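GH62 hydrolase (Scytalidium thermophilum, PDB 4PVA) is an alpha-L-arabinofuranosidase of glycoside hydrolase family 62 that probably removes arabinofuranosyl side groups from arabinoxylan during lignocellulose breakdown. Local coordinates at residues T49-L52 with Y57-F60. Numbering follows the deposited sequence.
Sequences TAVL and YHVF
Thr-49 to Leu-52 runs antiparallel to Tyr-57 to Phe-60, Thr-49/Phe-60 and Val-51/His-58 being the hydrogen-bonded pairs; the straightest bond, His-58 N to Val-51 O, measures 2.9 Å with 177° at the hydrogen. On the face shared by Leu-52, Tyr-57, Ala-50 and Val-59, Leu-52 CD1 stands over the middle of the Tyr-57 ring, 3.7 Å from its centroid, a CH-pi contact. Tyr-57 CG lies anti to its carbonyl carbon (chi1 -60°), which swings the flat ring across to the leucine. Replacing Tyr-57 with a serine would probably leave Leu-52 CD1 without the aromatic face it packs on. These strands form a hairpin in one blade of the five-bladed beta-propeller of family 62, and 44-53 is the blade's innermost strand. Ala-50 and Val-59 form the neighbouring non-hydrogen-bonded pair; the methyl CB of Ala-50 meets Val-59 CG2 at 3.9 Å, and Leu-318 touches both, small apolar groups suiting this buried spot. On the other face Thr-49 divides its branches: methyl CG2 rests 3.6 Å from Phe-60 CB, while OG1, anti to the backbone N (chi1 180°), hydrogen-bonds Glu-297 and the Val-105 amide. Val-51 CG2 packs on His-58 CB at 3.9 Å, and the imidazole reaches Tyr-73 OH through ND1.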
loop_
_atom_site.group_PDB
_atom_site.type_symbol
_atom_site.label_atom_id
_atom_site.label_comp_id
_atom_site.label_asym_id
_atom_site.label_seq_id
_atom_site.Cartn_x
_atom_site.Cartn_y
_atom_site.Cartn_z
ATOM N N THR A 49 5.315 1.853 -2.492
ATOM C CA THR A 49 5.362 0.388 -2.573
ATOM C C THR A 49 6.805 0.048 -2.930
ATOM O O THR A 49 7.444 0.813 -3.666
ATOM C CB THR A 49 4.349 -0.167 -3.607
ATOM O OG1 THR A 49 4.458 -1.588 -3.637
ATOM C CG2 THR A 49 4.600 0.373 -5.007
ATOM N N ALA A 50 7.332 -1.048 -2.393
ATOM C CA ALA A 50 8.756 -1.315 -2.557
ATOM C C ALA A 50 9.077 -2.786 -2.447
ATOM O O ALA A 50 8.478 -3.523 -1.648
ATOM C CB ALA A 50 9.548 -0.568 -1.501
ATOM N N VAL A 51 10.093 -3.182 -3.222
ATOM C CA VAL A 51 10.700 -4.490 -3.146
ATOM C C VAL A 51 12.209 -4.349 -3.059
ATOM O O VAL A 51 12.752 -3.328 -3.474
ATOM C CB VAL A 51 10.296 -5.384 -4.341
ATOM C CG1 VAL A 51 8.802 -5.712 -4.304
ATOM C CG2 VAL A 51 10.670 -4.725 -5.673
ATOM N N LEU A 52 12.837 -5.372 -2.499
ATOM C CA LEU A 52 14.300 -5.427 -2.400
ATOM C C LEU A 52 14.732 -6.647 -3.177
ATOM O O LEU A 52 14.300 -7.740 -2.899
ATOM C CB LEU A 52 14.712 -5.500 -0.941
ATOM C CG LEU A 52 16.182 -5.835 -0.633
ATOM C CD1 LEU A 52 17.114 -4.787 -1.208
ATOM C CD2 LEU A 52 16.410 -5.969 0.868
ATOM N N TYR A 57 16.857 -1.617 -3.661
ATOM C CA TYR A 57 15.465 -1.229 -3.332
ATOM C C TYR A 57 14.834 -0.522 -4.516
ATOM O O TYR A 57 15.404 0.418 -5.058
ATOM C CB TYR A 57 15.436 -0.298 -2.125
ATOM C CG TYR A 57 16.002 -0.899 -0.886
ATOM C CD1 TYR A 57 15.215 -1.644 -0.022
ATOM C CD2 TYR A 57 17.363 -0.746 -0.555
ATOM C CE1 TYR A 57 15.764 -2.202 1.129
ATOM C CE2 TYR A 57 17.875 -1.280 0.598
ATOM C CZ TYR A 57 17.101 -2.016 1.392
ATOM O OH TYR A 57 17.692 -2.523 2.545
ATOM N N HIS A 58 13.671 -1.032 -4.908
ATOM C CA HIS A 58 12.886 -0.496 -6.003
ATOM C C HIS A 58 11.600 0.076 -5.417
ATOM O O HIS A 58 10.855 -0.657 -4.804
ATOM C CB HIS A 58 12.527 -1.602 -6.974
ATOM C CG HIS A 58 13.712 -2.226 -7.640
ATOM N ND1 HIS A 58 14.222 -1.756 -8.823
ATOM C CD2 HIS A 58 14.485 -3.279 -7.278
ATOM C CE1 HIS A 58 15.261 -2.491 -9.170
ATOM N NE2 HIS A 58 15.443 -3.422 -8.259
ATOM N N VAL A 59 11.397 1.374 -5.589
ATOM C CA VAL A 59 10.274 2.075 -4.986
ATOM C C VAL A 59 9.413 2.756 -6.038
ATOM O O VAL A 59 9.916 3.371 -6.970
ATOM C CB VAL A 59 10.750 3.119 -3.956
ATOM C CG1 VAL A 59 9.562 3.813 -3.285
ATOM C CG2 VAL A 59 11.634 2.459 -2.909
ATOM N N PHE A 60 8.092 2.619 -5.884
ATOM C CA PHE A 60 7.126 3.420 -6.628
ATOM C C PHE A 60 6.379 4.243 -5.608
ATOM O O PHE A 60 6.035 3.745 -4.529
ATOM C CB PHE A 60 6.152 2.551 -7.431
ATOM C CG PHE A 60 6.830 1.640 -8.444
ATOM C CD1 PHE A 60 7.496 0.491 -8.020
ATOM C CD2 PHE A 60 6.822 1.941 -9.787
ATOM C CE1 PHE A 60 8.142 -0.333 -8.923
ATOM C CE2 PHE A 60 7.437 1.096 -10.696
ATOM C CZ PHE A 60 8.088 -0.031 -10.247
#